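Local coordinates for pheromone cOB1/lipoprotein, YaeC family (Enterococcus faecalis, PDB 4EF1), which probably binds methionine as the substrate-binding lipoprotein of an ABC-type importer, and its precursor gives rise to the peptide pheromone cOB1, at residues E215-K218 / K219-V223; P158-M161 / T162-D166; E20-K23 / P24-K28. All blocks are in the same frame, centred on the assembly; numbering follows the deposited sequence. Where two conformers were deposited one is given.

Contact 1: E215-K218 / K219-V223; sequences ENVK and KLVKV
Four consecutive i to i+4 backbone bonds tie residues 215-218 to 219-223, opening with Lys-219 N to Glu-215 O (2.9 Å) and closing with Lys-222 N to Lys-218 O (3.0 Å). The straightest of them runs from Val-221 N to Val-217 O, with an N-H...O angle of 165°. These bonds form the first two turns of helix 215-225, and Asn-214 OD1, just ahead of it, accepts a hydrogen bond from Val-217 N. The extended chain of Lys-219 runs back past the side chains of Glu-215 and Asn-216. Its CE lies 3.9 Å from Glu-215 CD, and the two chains cross at an angle, whereas the Asn-216 amide runs alongside it, OD1 being 3.8 Å from Lys-219 CD. The ammonium is not salt-bridged to Glu-215, since NZ and OE1 stay 4.3 Å apart; NZ instead bonds to the backbone O of Glu-29, although the carboxylate would probably still favour its positive charge. Val-221 has CG2 anti to its carbonyl carbon, which lays that methyl 3.4 Å from Val-217 O and loosely against Val-217 CG1. Val-217 and Leu-220 pack on Leu-6 of strand 4-10, Val-221 meets Ile-81 of strand 75-83, and Val-223 reaches helix 12-28.

Contact 2: P158-M161 / T162-D166; sequences PAIM and TTLYD
The carbonyl of Ile-160 receives Leu-164 N at 3.2 Å, nearly straight, and a weak, bent bond from Thr-163 N, while Tyr-165 N bonds to Met-161 O, where the loop passes into the first turn of helix 161-166. Met-161, modelled as selenomethionine, folds back on itself at chi2 (-49°) and chi3 (-61°). This double bend swings its methyl CE to 3.9 Å from Leu-164 CD1, with SE only slightly farther from the same carbon, and the two side chains meet at a slant. Leu-164 also has Ile-160 beside it, CD1 of the isoleucine standing 4.3 Å from Leu-164 CG in looser packing. Two waters join the loop to the start of the helix. Water 1 donates to Pro-158 O and accepts from Thr-162 N at 3.0 Å. Water 2 lies 2.6 Å from Thr-162 OG1 and bonds weakly to Ala-159 O. Met-161 and Leu-164 face the sheet, against Tyr-106 of strand 104-108 and Ser-156 of strand 151-156, and Met-161 also touches Val-173; Thr-162 and Tyr-165 rest on Ile-175 of strand 172-175.

Contact 3: E20-K23 / P24-K28; sequences EHVK and PLLEK
Pro-24 follows Lys-23 directly, and its ring CD is pressed to 3.4 Å from Lys-23 CB, tighter than usual for two carbons. Pro-24 N has no hydrogen to offer to Glu-20 O, which has Pro-24 CD at 4.0 Å instead; CD also lies 3.5 Å from His-21 O. Regular bonding resumes just beyond, with Leu-26 N donating to Val-22 O at 3.0 Å and Glu-27 N to Lys-23 O at 2.9 Å. The result is a proline kink in helix 12-28, in which the i to i+4 bonds to the N atoms of residues 24 and 25 are missing. Val-22 spreads two methyls over the following turn: CG1 approaches Leu-25 CD1, while CG2 lies 4.3 Å from Leu-26 CD2. That leucine methyl also comes close to Val-22 O, the carbonyl its own amide engages.

Helix 12-28 is the crossover of the beta-alpha-beta unit formed with strands 4-10 and 31-37. Its inner side is covered by Leu-33, touched by Val-22 and Lys-23, and by Val-31, which meets Leu-26. Ahead of the kink, the extended Lys-23 chain carries NZ back to Glu-20 OE1 in a 2.9 Å salt bridge; the ammonium approaches the syn side of the oxygen, 25° out of the carboxylate plane. Farther round, helix 215-225 lies against Val-22, Leu-25 and Leu-26. Leu-25 continues onto Val-229 and Glu-228 of helix 227-236, and the His-21 ring stacks with that of Trp-232.

In the fold
Contacts 1 and 3 are neighbours, their centres about 11 Å apart, and they meet through side chains: Val-223 CG1 lies 3.5 Å from Leu-26 CD2 and also packs on Val-22 and Leu-25, joining helices 215-225 and 12-28 beside the six-stranded sheet. Contact 2 belongs to the other half of the molecule, beside the five-stranded sheet, with its centre about 34 Å from that of contact 1 and 33 Å from that of contact 3. Bound selenomethionine occupies the pocket between the two halves, as is usual in periplasmic-binding-protein folds. Contact 2 approaches it, the Met-161 side chain being about 10 Å away, and Pro-158 touches the pocket residue Tyr-41.

Contact 1: E215-K218 / K219-V223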
loop_
_atom_site.group_PDB
_atom_site.type_symbol
_atom_site.label_atom_id
_atom_site.label_comp_id
_atom_site.label_asym_id
_atom_site.label_seq_id
_atom_site.Cartn_x
_atom_site.Cartn_y
_atom_site.Cartn_z
ATOM N N GLU A 215 3.984 1.570 -25.137
ATOM C CA GLU A 215 3.191 0.375 -25.468
ATOM C C GLU A 215 3.538 -0.788 -24.569
ATOM O O GLU A 215 2.657 -1.610 -24.224
ATOM C CB GLU A 215 3.449 -0.035 -26.924
ATOM C CG GLU A 215 2.643 -1.222 -27.443
ATOM C CD GLU A 215 3.200 -1.816 -28.740
ATOM O OE1 GLU A 215 4.430 -1.738 -28.986
ATOM O OE2 GLU A 215 2.410 -2.388 -29.519
ATOM N N ASN A 216 4.810 -0.897 -24.193
ATOM C CA ASN A 216 5.241 -2.022 -23.339
ATOM C C ASN A 216 4.715 -1.925 -21.924
ATOM O O ASN A 216 4.406 -2.941 -21.296
ATOM C CB ASN A 216 6.747 -2.214 -23.363
ATOM C CG ASN A 216 7.245 -2.799 -24.692
ATOM O OD1 ASN A 216 6.475 -3.369 -25.475
ATOM N ND2 ASN A 216 8.541 -2.683 -24.928
ATOM N N VAL A 217 4.605 -0.698 -21.423
ATOM C CA VAL A 217 3.978 -0.461 -20.127
ATOM C C VAL A 217 2.510 -0.899 -20.178
ATOM O O VAL A 217 2.028 -1.506 -19.227
ATOM C CB VAL A 217 4.105 1.023 -19.689
ATOM C CG1 VAL A 217 3.261 1.296 -18.459
ATOM C CG2 VAL A 217 5.568 1.302 -19.353
ATOM N N LYS A 218 1.830 -0.568 -21.280
ATOM C CA LYS A 218 0.427 -0.938 -21.468
ATOM C C LYS A 218 0.269 -2.463 -21.536
ATOM O O LYS A 218 -0.656 -2.999 -20.981
ATOM C CB LYS A 218 -0.184 -0.222 -22.672
ATOM C CG LYS A 218 -0.311 1.287 -22.389
ATOM C CD LYS A 218 -1.148 2.101 -23.366
ATOM C CE LYS A 218 -0.608 2.174 -24.780
ATOM N NZ LYS A 218 -1.261 3.293 -25.516
ATOM N N LYS A 219 1.195 -3.139 -22.186
ATOM C CA LYS A 219 1.161 -4.618 -22.256
ATOM C C LYS A 219 1.237 -5.211 -20.852
ATOM O O LYS A 219 0.503 -6.147 -20.525
ATOM C CB LYS A 219 2.324 -5.149 -23.122
ATOM C CG LYS A 219 2.082 -5.073 -24.626
ATOM C CD LYS A 219 3.341 -5.437 -25.388
ATOM C CE LYS A 219 3.138 -5.231 -26.855
ATOM N NZ LYS A 219 4.349 -5.762 -27.533
ATOM N N LEU A 220 2.131 -4.646 -20.039
ATOM C CA LEU A 220 2.297 -5.043 -18.645
ATOM C C LEU A 220 1.056 -4.839 -17.846
ATOM O O LEU A 220 0.638 -5.734 -17.153
ATOM C CB LEU A 220 3.440 -4.289 -17.960
ATOM C CG LEU A 220 3.673 -4.560 -16.459
ATOM C CD1 LEU A 220 3.956 -6.027 -16.150
ATOM C CD2 LEU A 220 4.832 -3.681 -16.061
ATOM N N VAL A 221 0.466 -3.653 -17.928
ATOM C CA VAL A 221 -0.781 -3.391 -17.201
ATOM C C VAL A 221 -1.890 -4.364 -17.582
ATOM O O VAL A 221 -2.625 -4.810 -16.721
ATOM C CB VAL A 221 -1.256 -1.905 -17.358
ATOM C CG1 VAL A 221 -2.630 -1.689 -16.705
ATOM C CG2 VAL A 221 -0.224 -0.969 -16.759
ATOM N N LYS A 222 -2.029 -4.662 -18.879
ATOM C CA LYS A 222 -3.082 -5.536 -19.347
ATOM C C LYS A 222 -2.843 -6.953 -18.804
ATOM O O LYS A 222 -3.796 -7.594 -18.373
ATOM C CB LYS A 222 -3.178 -5.588 -20.874
ATOM C CG LYS A 222 -4.366 -6.433 -21.387
ATOM C CD LYS A 222 -4.382 -6.489 -22.902
ATOM C CE LYS A 222 -5.558 -7.239 -23.464
ATOM N NZ LYS A 222 -5.616 -7.203 -24.947
ATOM N N VAL A 223 -1.581 -7.410 -18.831
ATOM C CA VAL A 223 -1.246 -8.796 -18.371
ATOM C C VAL A 223 -1.496 -8.876 -16.870
ATOM O O VAL A 223 -2.166 -9.817 -16.385
ATOM C CB VAL A 223 0.192 -9.190 -18.740
ATOM C CG1 VAL A 223 0.631 -10.411 -17.946
ATOM C CG2 VAL A 223 0.322 -9.395 -20.234
#

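Contact 2: P158-M161 / T162-D166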
loop_
_atom_site.group_PDB
_atom_site.type_symbol
_atom_site.label_atom_id
_atom_site.label_comp_id
_atom_site.label_asym_id
_atom_site.label_seq_id
_atom_site.Cartn_x
_atom_site.Cartn_y
_atom_site.Cartn_z
ATOM N N PRO A 158 7.390 3.603 7.484
ATOM C CA PRO A 158 6.618 2.458 7.130
ATOM C C PRO A 158 7.346 1.096 7.194
ATOM O O PRO A 158 6.738 0.093 7.595
ATOM C CB PRO A 158 6.217 2.760 5.679
ATOM C CG PRO A 158 6.106 4.231 5.625
ATOM C CD PRO A 158 7.193 4.723 6.526
ATOM N N ALA A 159 8.617 1.064 6.807
ATOM C CA ALA A 159 9.418 -0.177 6.864
ATOM C C ALA A 159 9.683 -0.689 8.295
ATOM O O ALA A 159 10.106 -1.819 8.464
ATOM C CB ALA A 159 10.738 0.025 6.133
ATOM N N ILE A 160 9.456 0.112 9.337
ATOM C CA ILE A 160 9.745 -0.400 10.691
ATOM C C ILE A 160 8.480 -0.752 11.502
ATOM O O ILE A 160 8.590 -1.193 12.640
ATOM C CB ILE A 160 10.709 0.497 11.518
ATOM C CG1 ILE A 160 9.973 1.661 12.204
ATOM C CG2 ILE A 160 11.935 0.931 10.695
ATOM C CD1 ILE A 160 10.565 2.057 13.535
HETATM N N MSE A 161 7.306 -0.662 10.894
HETATM C CA MSE A 161 6.058 -0.873 11.622
HETATM C C MSE A 161 5.960 -2.314 12.118
HETATM O O MSE A 161 5.425 -2.542 13.204
HETATM C CB MSE A 161 4.831 -0.485 10.797
HETATM C CG MSE A 161 4.867 0.949 10.258
HETATM SE SE MSE A 161 5.308 2.283 11.559
HETATM C CE MSE A 161 3.823 1.973 12.761
ATOM N N THR A 162 6.461 -3.278 11.336
ATOM C CA THR A 162 6.504 -4.656 11.792
ATOM C C THR A 162 7.407 -4.854 13.017
ATOM O O THR A 162 7.147 -5.736 13.857
ATOM C CB THR A 162 6.899 -5.636 10.672
ATOM O OG1 THR A 162 8.190 -5.306 10.141
ATOM C CG2 THR A 162 5.830 -5.620 9.532
ATOM N N THR A 163 8.458 -4.059 13.130
ATOM C CA THR A 163 9.319 -4.092 14.328
ATOM C C THR A 163 8.570 -3.615 15.571
ATOM O O THR A 163 8.643 -4.246 16.624
ATOM C CB THR A 163 10.600 -3.276 14.090
ATOM O OG1 THR A 163 11.237 -3.830 12.937
ATOM C CG2 THR A 163 11.559 -3.312 15.294
ATOM N N LEU A 164 7.865 -2.494 15.440
ATOM C CA LEU A 164 7.051 -1.976 16.538
ATOM C C LEU A 164 6.020 -3.031 17.021
ATOM O O LEU A 164 5.840 -3.227 18.226
ATOM C CB LEU A 164 6.355 -0.681 16.131
ATOM C CG LEU A 164 7.327 0.504 15.972
ATOM C CD1 LEU A 164 6.634 1.708 15.385
ATOM C CD2 LEU A 164 8.008 0.848 17.278
ATOM N N TYR A 165 5.389 -3.699 16.073
ATOM C CA TYR A 165 4.451 -4.765 16.374
ATOM C C TYR A 165 5.136 -5.912 17.121
ATOM O O TYR A 165 4.641 -6.355 18.178
ATOM C CB TYR A 165 3.799 -5.278 15.070
ATOM C CG TYR A 165 3.141 -6.628 15.190
ATOM C CD1 TYR A 165 1.882 -6.765 15.792
ATOM C CD2 TYR A 165 3.790 -7.781 14.723
ATOM C CE1 TYR A 165 1.276 -8.024 15.912
ATOM C CE2 TYR A 165 3.205 -9.031 14.848
ATOM C CZ TYR A 165 1.953 -9.148 15.451
ATOM O OH TYR A 165 1.390 -10.368 15.535
ATOM N N ASP A 166 6.274 -6.364 16.584
ATOM C CA ASP A 166 7.012 -7.482 17.172
ATOM C C ASP A 166 7.523 -7.126 18.605
ATOM O O ASP A 166 7.457 -7.959 19.498
ATOM C CB ASP A 166 8.111 -8.007 16.230
ATOM C CG ASP A 166 8.475 -9.462 16.513
ATOM O OD1 ASP A 166 7.556 -10.312 16.564
ATOM O OD2 ASP A 166 9.680 -9.761 16.667
HETATM O O HOH W 1 6.838 -2.723 8.424
HETATM O O HOH W 2 8.502 -4.802 7.657
#

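Contact 3: E20-K23 / P24-K28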
loop_
_atom_site.group_PDB
_atom_site.type_symbol
_atom_site.label_atom_id
_atom_site.label_comp_id
_atom_site.label_asym_id
_atom_site.label_seq_id
_atom_site.Cartn_x
_atom_site.Cartn_y
_atom_site.Cartn_z
ATOM N N GLU A 20 7.529 -11.315 -11.134
ATOM C CA GLU A 20 8.213 -12.557 -11.515
ATOM C C GLU A 20 7.232 -13.516 -12.177
ATOM O O GLU A 20 7.562 -14.139 -13.197
ATOM C CB GLU A 20 8.888 -13.258 -10.312
ATOM C CG GLU A 20 10.094 -12.530 -9.705
ATOM C CD GLU A 20 11.294 -12.368 -10.634
ATOM O OE1 GLU A 20 11.518 -13.219 -11.516
ATOM O OE2 GLU A 20 12.006 -11.330 -10.500
ATOM N N HIS A 21 6.052 -13.679 -11.576
ATOM C CA HIS A 21 5.038 -14.596 -12.077
ATOM C C HIS A 21 4.605 -14.324 -13.502
ATOM O O HIS A 21 4.356 -15.259 -14.258
ATOM C CB HIS A 21 3.836 -14.660 -11.114
ATOM C CG HIS A 21 2.689 -15.496 -11.630
ATOM N ND1 HIS A 21 2.715 -16.834 -11.615
ATOM C CD2 HIS A 21 1.483 -15.137 -12.223
ATOM C CE1 HIS A 21 1.581 -17.317 -12.176
ATOM N NE2 HIS A 21 0.828 -16.289 -12.533
ATOM N N VAL A 22 4.481 -13.062 -13.874
ATOM C CA VAL A 22 4.026 -12.707 -15.230
ATOM C C VAL A 22 5.164 -12.637 -16.295
ATOM O O VAL A 22 4.876 -12.420 -17.487
ATOM C CB VAL A 22 3.175 -11.392 -15.219
ATOM C CG1 VAL A 22 1.952 -11.530 -14.281
ATOM C CG2 VAL A 22 3.999 -10.182 -14.835
ATOM N N LYS A 23 6.435 -12.810 -15.909
ATOM C CA LYS A 23 7.534 -12.748 -16.925
ATOM C C LYS A 23 7.291 -13.631 -18.172
ATOM O O LYS A 23 7.436 -13.157 -19.273
ATOM C CB LYS A 23 8.904 -13.083 -16.352
ATOM C CG LYS A 23 9.495 -12.028 -15.442
ATOM C CD LYS A 23 10.900 -12.414 -15.049
ATOM C CE LYS A 23 11.534 -11.410 -14.122
ATOM N NZ LYS A 23 12.857 -11.890 -13.710
ATOM N N PRO A 24 6.900 -14.895 -17.985
ATOM C CA PRO A 24 6.652 -15.725 -19.203
ATOM C C PRO A 24 5.513 -15.189 -20.101
ATOM O O PRO A 24 5.592 -15.303 -21.323
ATOM C CB PRO A 24 6.309 -17.105 -18.638
ATOM C CG PRO A 24 6.781 -17.087 -17.220
ATOM C CD PRO A 24 6.724 -15.662 -16.751
ATOM N N LEU A 25 4.488 -14.578 -19.495
ATOM C CA LEU A 25 3.387 -13.951 -20.263
ATOM C C LEU A 25 3.868 -12.731 -21.044
ATOM O O LEU A 25 3.524 -12.556 -22.208
ATOM C CB LEU A 25 2.212 -13.574 -19.335
ATOM C CG LEU A 25 1.389 -14.744 -18.808
ATOM C CD1 LEU A 25 0.672 -14.391 -17.504
ATOM C CD2 LEU A 25 0.438 -15.171 -19.918
ATOM N N LEU A 26 4.655 -11.876 -20.388
ATOM C CA LEU A 26 5.232 -10.719 -21.059
ATOM C C LEU A 26 6.205 -11.130 -22.150
ATOM O O LEU A 26 6.301 -10.443 -23.147
ATOM C CB LEU A 26 5.928 -9.752 -20.084
ATOM C CG LEU A 26 5.071 -8.619 -19.561
ATOM C CD1 LEU A 26 4.773 -7.648 -20.682
ATOM C CD2 LEU A 26 3.767 -9.171 -18.999
ATOM N N GLU A 27 6.925 -12.235 -21.940
ATOM C CA GLU A 27 7.869 -12.742 -22.948
ATOM C C GLU A 27 7.103 -13.106 -24.245
ATOM O O GLU A 27 7.546 -12.787 -25.337
ATOM C CB GLU A 27 8.694 -13.915 -22.385
ATOM C CG GLU A 27 9.788 -14.435 -23.317
ATOM C CD GLU A 27 9.308 -15.461 -24.354
ATOM O OE1 GLU A 27 8.378 -16.242 -24.058
ATOM O OE2 GLU A 27 9.876 -15.506 -25.475
ATOM N N LYS A 28 5.923 -13.694 -24.102
ATOM C CA LYS A 28 5.051 -13.972 -25.241
ATOM C C LYS A 28 4.567 -12.727 -25.964
ATOM O O LYS A 28 4.224 -12.817 -27.121
ATOM C CB LYS A 28 3.860 -14.839 -24.823
ATOM C CG LYS A 28 4.307 -16.221 -24.330
ATOM C CD LYS A 28 4.565 -17.174 -25.481
ATOM C CE LYS A 28 4.980 -18.561 -24.988
ATOM N NZ LYS A 28 4.949 -19.586 -26.076
#